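Local coordinates for penicillin-binding protein 2B (Streptococcus pneumoniae, PDB 2WAD), which probably forms peptide cross-links between neighbouring glycan strands of the cell wall as a penicillin-binding transpeptidase of the elongation machinery, at residues G305-L310 with Y551-K556; S58-I63 with E274-K279; Q411-Q416 with Y447-A452. All blocks are in the same frame, centred on the assembly; numbering follows the deposited sequence.

Contact 1: residues G305-L310 with Y551-K556. Unlike the reference sequence in segment 305-310: Lys306 (reference Asn). Unlike the reference sequence in segment 551-556: Asp552 (reference Gly).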
loop_
_atom_site.group_PDB
_atom_site.type_symbol
_atom_site.label_atom_id
_atom_site.label_comp_id
_atom_site.label_asym_id
_atom_site.label_seq_id
_atom_site.Cartn_x
_atom_site.Cartn_y
_atom_site.Cartn_z
ATOM N N GLY A 305 15.116 11.168 -11.397
ATOM C CA GLY A 305 14.881 10.753 -10.019
ATOM C C GLY A 305 15.678 9.517 -9.635
ATOM O O GLY A 305 16.261 8.849 -10.504
ATOM N N LYS A 306 15.729 9.233 -8.333
ATOM C CA LYS A 306 16.462 8.066 -7.859
ATOM C C LYS A 306 15.542 6.860 -7.946
ATOM O O LYS A 306 14.344 7.012 -8.202
ATOM C CB LYS A 306 17.013 8.241 -6.439
ATOM C CG LYS A 306 17.999 9.414 -6.244
ATOM C CD LYS A 306 18.943 9.579 -7.430
ATOM C CE LYS A 306 19.754 10.864 -7.367
ATOM N NZ LYS A 306 20.530 11.101 -8.628
ATOM N N ASN A 307 16.115 5.676 -7.750
ATOM C CA ASN A 307 15.398 4.419 -7.925
ATOM C C ASN A 307 15.236 3.755 -6.567
ATOM O O ASN A 307 16.063 3.973 -5.676
ATOM C CB ASN A 307 16.166 3.482 -8.873
ATOM C CG ASN A 307 16.588 4.168 -10.163
ATOM O OD1 ASN A 307 17.770 4.440 -10.365
ATOM N ND2 ASN A 307 15.626 4.454 -11.038
ATOM N N ILE A 308 14.170 2.970 -6.410
ATOM C CA ILE A 308 14.025 2.114 -5.246
ATOM C C ILE A 308 14.089 0.664 -5.712
ATOM O O ILE A 308 13.565 0.331 -6.782
ATOM C CB ILE A 308 12.691 2.359 -4.494
ATOM C CG1 ILE A 308 11.505 2.234 -5.451
ATOM C CG2 ILE A 308 12.700 3.739 -3.841
ATOM C CD1 ILE A 308 10.129 2.207 -4.788
ATOM N N LYS A 309 14.740 -0.172 -4.905
ATOM C CA LYS A 309 14.774 -1.619 -5.100
ATOM C C LYS A 309 13.972 -2.289 -3.989
ATOM O O LYS A 309 14.211 -2.057 -2.803
ATOM C CB LYS A 309 16.226 -2.112 -5.117
ATOM C CG LYS A 309 16.415 -3.629 -5.244
ATOM C CD LYS A 309 17.837 -3.997 -5.719
ATOM C CE LYS A 309 18.785 -4.297 -4.553
ATOM N NZ LYS A 309 19.947 -5.177 -4.895
ATOM N N LEU A 310 13.009 -3.124 -4.372
ATOM C CA LEU A 310 12.157 -3.797 -3.393
ATOM C C LEU A 310 12.841 -4.969 -2.715
ATOM O O LEU A 310 13.871 -5.467 -3.170
ATOM C CB LEU A 310 10.866 -4.304 -4.024
ATOM C CG LEU A 310 10.149 -3.335 -4.962
ATOM C CD1 LEU A 310 8.791 -3.942 -5.307
ATOM C CD2 LEU A 310 10.040 -1.968 -4.304
ATOM N N TYR A 551 18.550 3.799 -4.731
ATOM C CA TYR A 551 19.734 3.642 -5.566
ATOM C C TYR A 551 19.874 4.782 -6.558
ATOM O O TYR A 551 18.877 5.393 -6.951
ATOM C CB TYR A 551 19.659 2.317 -6.327
ATOM C CG TYR A 551 19.788 1.124 -5.413
ATOM C CD1 TYR A 551 20.900 0.295 -5.480
ATOM C CD2 TYR A 551 18.815 0.843 -4.459
ATOM C CE1 TYR A 551 21.033 -0.794 -4.641
ATOM C CE2 TYR A 551 18.947 -0.236 -3.599
ATOM C CZ TYR A 551 20.060 -1.044 -3.704
ATOM O OH TYR A 551 20.224 -2.103 -2.865
ATOM N N ASP A 552 21.116 5.048 -6.955
ATOM C CA ASP A 552 21.421 6.042 -7.971
ATOM C C ASP A 552 21.184 5.442 -9.345
ATOM O O ASP A 552 20.995 4.226 -9.472
ATOM C CB ASP A 552 22.886 6.456 -7.868
ATOM C CG ASP A 552 23.134 7.839 -8.415
ATOM O OD1 ASP A 552 22.177 8.489 -8.903
ATOM O OD2 ASP A 552 24.299 8.277 -8.352
ATOM N N ASN A 553 21.169 6.313 -10.352
ATOM C CA ASN A 553 21.155 5.924 -11.759
ATOM C C ASN A 553 22.566 5.693 -12.276
ATOM O O ASN A 553 23.493 6.398 -11.882
ATOM C CB ASN A 553 20.478 6.999 -12.608
ATOM C CG ASN A 553 18.982 7.046 -12.388
ATOM O OD1 ASN A 553 18.418 8.088 -12.057
ATOM N ND2 ASN A 553 18.330 5.910 -12.563
ATOM N N ASN A 554 22.727 4.702 -13.147
ATOM C CA ASN A 554 24.015 4.443 -13.789
ATOM C C ASN A 554 24.148 5.237 -15.081
ATOM O O ASN A 554 23.272 6.041 -15.394
ATOM C CB ASN A 554 24.261 2.936 -13.991
ATOM C CG ASN A 554 23.264 2.272 -14.940
ATOM O OD1 ASN A 554 22.592 2.921 -15.743
ATOM N ND2 ASN A 554 23.185 0.950 -14.858
ATOM N N ASP A 555 25.244 5.020 -15.810
ATOM C CA ASP A 555 25.487 5.656 -17.106
ATOM C C ASP A 555 24.270 5.679 -18.013
ATOM O O ASP A 555 23.872 6.728 -18.511
ATOM C CB ASP A 555 26.557 4.879 -17.875
ATOM C CG ASP A 555 27.963 5.247 -17.460
ATOM O OD1 ASP A 555 28.242 6.460 -17.331
ATOM O OD2 ASP A 555 28.776 4.314 -17.274
ATOM N N LYS A 556 23.726 4.489 -18.248
ATOM C CA LYS A 556 22.639 4.271 -19.192
ATOM C C LYS A 556 21.271 4.705 -18.646
ATOM O O LYS A 556 20.302 4.817 -19.401
ATOM C CB LYS A 556 22.638 2.791 -19.581
ATOM C CG LYS A 556 21.628 2.367 -20.641
ATOM C CD LYS A 556 21.688 0.856 -20.898
ATOM C CE LYS A 556 21.683 0.033 -19.607
ATOM N NZ LYS A 556 20.386 0.024 -18.857
#
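The amide nitrogen of Tyr551 donates to Asn307 O at 2.7 Å, and Asn307 N answers with a bond to Tyr551 O at 2.9 Å, both nearly straight. This makes Asn307 and Tyr551 a hydrogen-bonded antiparallel pair of strands 307-310 and 547-553, the two inner strands of a small mixed sheet of four. Next to the pair, Lys306 and Asp552, both different from the reference sequence, run side by side in the same direction and end in a salt bridge. Lys306 NZ reaches Asp552 OD1 on its syn side at 3.1 Å, 31° out of the carboxylate plane. Both residues are partly exposed, so solvent would probably temper this charge pair.

Two residues further along the strand from Asn307, Lys309 slants past the Tyr551 ring. Its CB sits 3.6 Å from Tyr551 CE2, and the chain then bends at chi3 (94°), which carries the far end round toward the phenol oxygen. That oxygen is hydrogen-bonded to Glu548 of the same strand, while Leu559 and Leu562 of strand 559-565 also touch the tyrosine side chain. The lysine methylene CE comes within 3.6 Å of Tyr551 CZ, approaching the ring obliquely.

Contact 2: residues S58-I63 with E274-K279. Unlike the reference sequence in segment 274-279: Val275 (reference Thr).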
loop_
_atom_site.group_PDB
_atom_site.type_symbol
_atom_site.label_atom_id
_atom_site.label_comp_id
_atom_site.label_asym_id
_atom_site.label_seq_id
_atom_site.Cartn_x
_atom_site.Cartn_y
_atom_site.Cartn_z
ATOM N N SER A 58 12.048 16.861 -14.586
ATOM C CA SER A 58 12.902 15.819 -15.147
ATOM C C SER A 58 12.203 14.459 -15.192
ATOM O O SER A 58 10.987 14.369 -15.005
ATOM C CB SER A 58 14.209 15.719 -14.363
ATOM O OG SER A 58 14.995 16.886 -14.530
ATOM N N ALA A 59 12.988 13.417 -15.448
ATOM C CA ALA A 59 12.517 12.036 -15.529
ATOM C C ALA A 59 12.379 11.403 -14.151
ATOM O O ALA A 59 13.206 11.643 -13.276
ATOM C CB ALA A 59 13.471 11.210 -16.376
ATOM N N ARG A 60 11.336 10.593 -13.987
ATOM C CA ARG A 60 11.021 9.903 -12.735
ATOM C C ARG A 60 11.973 8.733 -12.531
ATOM O O ARG A 60 12.347 8.064 -13.494
ATOM C CB ARG A 60 9.573 9.414 -12.736
ATOM C CG ARG A 60 9.047 9.024 -11.354
ATOM C CD ARG A 60 7.558 8.667 -11.371
ATOM N NE ARG A 60 7.020 8.412 -10.034
ATOM C CZ ARG A 60 6.650 9.352 -9.175
ATOM N NH1 ARG A 60 6.769 10.635 -9.511
ATOM N NH2 ARG A 60 6.175 9.003 -7.982
ATOM N N GLY A 61 12.404 8.524 -11.290
ATOM C CA GLY A 61 13.141 7.317 -10.946
ATOM C C GLY A 61 12.266 6.090 -11.156
ATOM O O GLY A 61 11.049 6.202 -11.334
ATOM N N GLU A 62 12.880 4.911 -11.145
ATOM C CA GLU A 62 12.150 3.687 -11.452
ATOM C C GLU A 62 12.182 2.679 -10.316
ATOM O O GLU A 62 12.883 2.884 -9.319
ATOM C CB GLU A 62 12.671 3.083 -12.760
ATOM C CG GLU A 62 12.118 3.765 -14.001
ATOM C CD GLU A 62 13.005 3.583 -15.226
ATOM O OE1 GLU A 62 12.524 3.727 -16.374
ATOM O OE2 GLU A 62 14.209 3.312 -15.043
ATOM N N ILE A 63 11.421 1.598 -10.485
ATOM C CA ILE A 63 11.147 0.631 -9.432
ATOM C C ILE A 63 11.631 -0.757 -9.865
ATOM O O ILE A 63 11.254 -1.244 -10.925
ATOM C CB ILE A 63 9.623 0.504 -9.164
ATOM C CG1 ILE A 63 8.919 1.865 -9.191
ATOM C CG2 ILE A 63 9.346 -0.306 -7.919
ATOM C CD1 ILE A 63 9.008 2.650 -7.920
ATOM N N GLU A 274 8.831 11.523 -3.014
ATOM C CA GLU A 274 9.955 12.427 -2.794
ATOM C C GLU A 274 11.238 11.820 -3.370
ATOM O O GLU A 274 12.116 12.530 -3.835
ATOM C CB GLU A 274 10.113 12.681 -1.289
ATOM C CG GLU A 274 10.818 13.982 -0.930
ATOM C CD GLU A 274 11.522 13.950 0.422
ATOM O OE1 GLU A 274 10.996 13.372 1.403
ATOM O OE2 GLU A 274 12.624 14.531 0.496
ATOM N N VAL A 275 11.374 10.499 -3.299
ATOM C CA VAL A 275 12.568 9.838 -3.810
ATOM C C VAL A 275 12.518 9.736 -5.335
ATOM O O VAL A 275 13.527 9.940 -5.996
ATOM C CB VAL A 275 12.743 8.421 -3.215
ATOM C CG1 VAL A 275 13.940 7.731 -3.871
ATOM C CG2 VAL A 275 12.922 8.470 -1.700
ATOM N N LEU A 276 11.352 9.428 -5.897
ATOM C CA LEU A 276 11.261 9.131 -7.322
ATOM C C LEU A 276 11.262 10.396 -8.200
ATOM O O LEU A 276 11.743 10.368 -9.342
ATOM C CB LEU A 276 10.042 8.255 -7.619
ATOM C CG LEU A 276 9.980 6.853 -6.993
ATOM C CD1 LEU A 276 8.538 6.370 -6.933
ATOM C CD2 LEU A 276 10.847 5.846 -7.728
ATOM N N GLN A 277 10.758 11.507 -7.666
ATOM C CA GLN A 277 10.608 12.743 -8.452
ATOM C C GLN A 277 11.926 13.290 -8.994
ATOM O O GLN A 277 12.861 13.527 -8.240
ATOM C CB GLN A 277 9.897 13.838 -7.650
ATOM C CG GLN A 277 9.581 15.117 -8.444
ATOM C CD GLN A 277 8.544 14.871 -9.520
ATOM O OE1 GLN A 277 7.491 14.287 -9.253
ATOM N NE2 GLN A 277 8.847 15.278 -10.746
ATOM N N GLY A 278 12.004 13.502 -10.303
ATOM C CA GLY A 278 13.232 14.003 -10.896
ATOM C C GLY A 278 13.654 15.315 -10.264
ATOM O O GLY A 278 12.817 16.127 -9.872
ATOM N N LYS A 279 14.961 15.517 -10.143
ATOM C CA LYS A 279 15.482 16.810 -9.717
ATOM C C LYS A 279 15.404 17.769 -10.904
ATOM O O LYS A 279 15.864 17.461 -12.000
ATOM C CB LYS A 279 16.924 16.677 -9.223
ATOM C CG LYS A 279 17.543 17.976 -8.732
ATOM C CD LYS A 279 19.067 17.918 -8.785
ATOM C CE LYS A 279 19.694 19.299 -8.612
ATOM N NZ LYS A 279 19.565 20.145 -9.842
HETATM O O HOH W 1 10.141 13.206 -12.138
#
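Segment 58-63 is an irregular extended run that passes the end of helix 273-276 and the turn after it in roughly the reverse direction, with Gly61 CA 4.5 Å from Leu276 CA and Ser58 CA 4.6 Å from Gly278 CA. Gly61 N points straight at Leu276 O, 2.8 Å away, and meets it on a lone pair in the carbonyl plane. The CA-H of Arg60 adds a weaker contact to the same oxygen, so a carbonyl from the last turn of the helix is taken up by the passing chain.

Leu276 has the broadest share of the packing. Its CB lies over one face of the Arg60 guanidinium, toward the rim, and its CD1 comes 3.7 Å from Arg60 NH2. The arginine gets there with an extended chain, CG anti to the backbone N (chi1 -164°). Salt bridges from Arg60 NE to Glu269 and from Arg60 NH2 to Glu273 hold the guanidinium in place. The other methyl, Leu276 CD2, packs at 3.7 Å against Ile63 CD1, the two side chains crossing at about a right angle.

Both segments belong to the penicillin-binding protein dimerisation domain, and the contact ties the loop leading into strand 63-64 to the chain leaving helix 273-276 for strand 282-287. Beyond the helix, a water accepts from Gly278 N at 2.6 Å and donates to Ser58 O, bridging the two backbones. Gly278 packs closely here, its CA 3.4 Å from Ala59 O. At the far end the Ser58 hydroxyl OG donates to Lys279 O at 2.7 Å, approaching from above the carbonyl plane, 37° out of it, while Lys279 NZ turns to Glu301 O.

Contact 3: residues Q411-Q416 with Y447-A452. Unlike the reference sequence in segment 411-416: Pro412 (reference Ser). Unlike the reference sequence in segment 447-452: Val448 (reference Met).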
loop_
_atom_site.group_PDB
_atom_site.type_symbol
_atom_site.label_atom_id
_atom_site.label_comp_id
_atom_site.label_asym_id
_atom_site.label_seq_id
_atom_site.Cartn_x
_atom_site.Cartn_y
_atom_site.Cartn_z
ATOM N N GLN A 411 -10.941 -27.377 31.459
ATOM C CA GLN A 411 -12.308 -27.814 31.759
ATOM C C GLN A 411 -13.237 -26.930 30.929
ATOM O O GLN A 411 -12.830 -25.848 30.481
ATOM C CB GLN A 411 -12.604 -27.600 33.254
ATOM C CG GLN A 411 -12.270 -26.169 33.690
ATOM C CD GLN A 411 -12.290 -25.967 35.195
ATOM O OE1 GLN A 411 -13.155 -26.504 35.877
ATOM N NE2 GLN A 411 -11.334 -25.195 35.717
ATOM N N PRO A 412 -14.481 -27.380 30.706
ATOM C CA PRO A 412 -15.420 -26.479 30.039
ATOM C C PRO A 412 -15.591 -25.247 30.924
ATOM O O PRO A 412 -15.500 -25.366 32.134
ATOM C CB PRO A 412 -16.735 -27.268 29.981
ATOM C CG PRO A 412 -16.394 -28.702 30.369
ATOM C CD PRO A 412 -15.085 -28.662 31.110
ATOM N N ILE A 413 -15.838 -24.081 30.336
ATOM C CA ILE A 413 -15.927 -22.864 31.108
ATOM C C ILE A 413 -17.389 -22.490 31.086
ATOM O O ILE A 413 -17.962 -22.322 30.020
ATOM C CB ILE A 413 -15.140 -21.705 30.470
ATOM C CG1 ILE A 413 -13.649 -22.038 30.317
ATOM C CG2 ILE A 413 -15.455 -20.387 31.169
ATOM C CD1 ILE A 413 -12.982 -22.630 31.527
ATOM N N VAL A 414 -17.992 -22.395 32.264
ATOM C CA VAL A 414 -19.432 -22.188 32.368
ATOM C C VAL A 414 -19.750 -20.943 33.190
ATOM O O VAL A 414 -19.560 -20.938 34.409
ATOM C CB VAL A 414 -20.144 -23.424 32.999
ATOM C CG1 VAL A 414 -21.657 -23.215 32.941
ATOM C CG2 VAL A 414 -19.781 -24.691 32.232
ATOM N N PHE A 415 -20.204 -19.894 32.517
ATOM C CA PHE A 415 -20.576 -18.642 33.168
ATOM C C PHE A 415 -22.097 -18.544 33.052
ATOM O O PHE A 415 -22.641 -18.949 32.022
ATOM C CB PHE A 415 -20.029 -17.431 32.383
ATOM C CG PHE A 415 -18.524 -17.379 32.236
ATOM C CD1 PHE A 415 -17.690 -17.290 33.345
ATOM C CD2 PHE A 415 -17.953 -17.365 30.968
ATOM C CE1 PHE A 415 -16.300 -17.225 33.207
ATOM C CE2 PHE A 415 -16.573 -17.286 30.812
ATOM C CZ PHE A 415 -15.735 -17.201 31.926
ATOM N N GLN A 416 -22.759 -17.977 34.065
ATOM C CA GLN A 416 -24.174 -17.597 33.969
ATOM C C GLN A 416 -24.401 -16.729 32.739
ATOM O O GLN A 416 -23.669 -15.771 32.506
ATOM C CB GLN A 416 -24.642 -16.797 35.198
ATOM C CG GLN A 416 -24.523 -17.559 36.508
ATOM C CD GLN A 416 -25.397 -18.800 36.530
ATOM O OE1 GLN A 416 -26.465 -18.808 35.916
ATOM N NE2 GLN A 416 -24.954 -19.852 37.235
ATOM N N TYR A 447 -7.579 -22.420 28.829
ATOM C CA TYR A 447 -6.436 -21.695 29.410
ATOM C C TYR A 447 -6.563 -20.172 29.191
ATOM O O TYR A 447 -6.292 -19.382 30.118
ATOM C CB TYR A 447 -5.116 -22.213 28.826
ATOM C CG TYR A 447 -3.879 -21.818 29.619
ATOM C CD1 TYR A 447 -3.412 -22.626 30.642
ATOM C CD2 TYR A 447 -3.197 -20.630 29.362
ATOM C CE1 TYR A 447 -2.297 -22.275 31.388
ATOM C CE2 TYR A 447 -2.085 -20.259 30.115
ATOM C CZ TYR A 447 -1.648 -21.093 31.119
ATOM O OH TYR A 447 -0.555 -20.766 31.883
ATOM N N VAL A 448 -6.986 -19.766 27.985
ATOM C CA VAL A 448 -7.012 -18.362 27.613
ATOM C C VAL A 448 -8.268 -17.651 28.108
ATOM O O VAL A 448 -8.243 -16.448 28.319
ATOM C CB VAL A 448 -6.859 -18.110 26.089
ATOM C CG1 VAL A 448 -5.418 -18.374 25.627
ATOM C CG2 VAL A 448 -7.880 -18.894 25.275
ATOM N N VAL A 449 -9.367 -18.382 28.243
ATOM C CA VAL A 449 -10.590 -17.846 28.812
ATOM C C VAL A 449 -10.431 -17.603 30.326
ATOM O O VAL A 449 -10.844 -16.566 30.846
ATOM C CB VAL A 449 -11.798 -18.758 28.506
ATOM C CG1 VAL A 449 -12.999 -18.319 29.317
ATOM C CG2 VAL A 449 -12.163 -18.674 27.025
ATOM N N GLN A 450 -9.819 -18.539 31.036
ATOM C CA GLN A 450 -9.452 -18.326 32.435
ATOM C C GLN A 450 -8.450 -17.186 32.599
ATOM O O GLN A 450 -8.611 -16.355 33.467
ATOM C CB GLN A 450 -8.920 -19.622 33.065
ATOM C CG GLN A 450 -10.011 -20.629 33.383
ATOM C CD GLN A 450 -9.476 -21.955 33.916
ATOM O OE1 GLN A 450 -9.609 -22.246 35.107
ATOM N NE2 GLN A 450 -8.906 -22.782 33.034
ATOM N N THR A 451 -7.440 -17.107 31.740
ATOM C CA THR A 451 -6.554 -15.951 31.722
ATOM C C THR A 451 -7.276 -14.624 31.548
ATOM O O THR A 451 -7.019 -13.706 32.331
ATOM C CB THR A 451 -5.458 -16.051 30.644
ATOM O OG1 THR A 451 -4.647 -17.203 30.887
ATOM C CG2 THR A 451 -4.568 -14.819 30.669
ATOM N N ALA A 452 -8.147 -14.508 30.539
ATOM C CA ALA A 452 -8.929 -13.272 30.350
ATOM C C ALA A 452 -9.806 -12.912 31.559
ATOM O O ALA A 452 -9.842 -11.762 31.990
ATOM C CB ALA A 452 -9.812 -13.340 29.086
#
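The Phe415 ring carries Ile413 CG2 over one face, offset toward the rim, and meets Val449 CG1 at its edge, where Phe415 CZ is 3.9 Å from that methyl. Val449 CG1 also touches Ile413 CG2 at 3.7 Å. A second ring, that of Phe509, packs with Phe415 edge-to-face. The valine sets CG1 anti to the backbone N (chi1 170°), which sends this methyl out from the helix against both Ile413 CG2 and the rim of the Phe415 ring. The side chains of Ile413 and Phe415 each run antiparallel alongside that of Val449.

Along the same helix, Gln450 CG packs 4.0 Å from Ile413 CD1, crossing it at a slant. The side chains of Gln411 and Gln450 cross nearly perpendicular, their amide planes 78° apart, and Gln450 NE2 is taken by the carbonyls of Thr409 and Ala446.

The contact lays the loop after strand 408-410 against helix 445-455. Val449 is about 10 Å, side chain to side chain, from Ser386, the inferred acyl-ester serine; this is packing near the inferred active site of a penicillin-binding transpeptidase domain, without touching Ser386.

Overall arrangement
Contacts 1 and 2 are neighbours, their centres 9 Å apart, whereas contact 3 lies about 57 Å from either, centre to centre, on the opposite side of the chain's centre. Along the chain both segments of contact 2 come before those of contact 1, yet the two touch: Gly305 N probably bonds to Ala59 O, and strand 63-64 runs parallel beside strand 307-310 at the edge of the four-stranded sheet. That sheet thus unites strands from the N-terminal part with strands 547-553 and 559-565 of the transpeptidase region, physically linking the two parts of the molecule. Contact 3 is nested in the long loop closed by contact 1, within the catalytic domain.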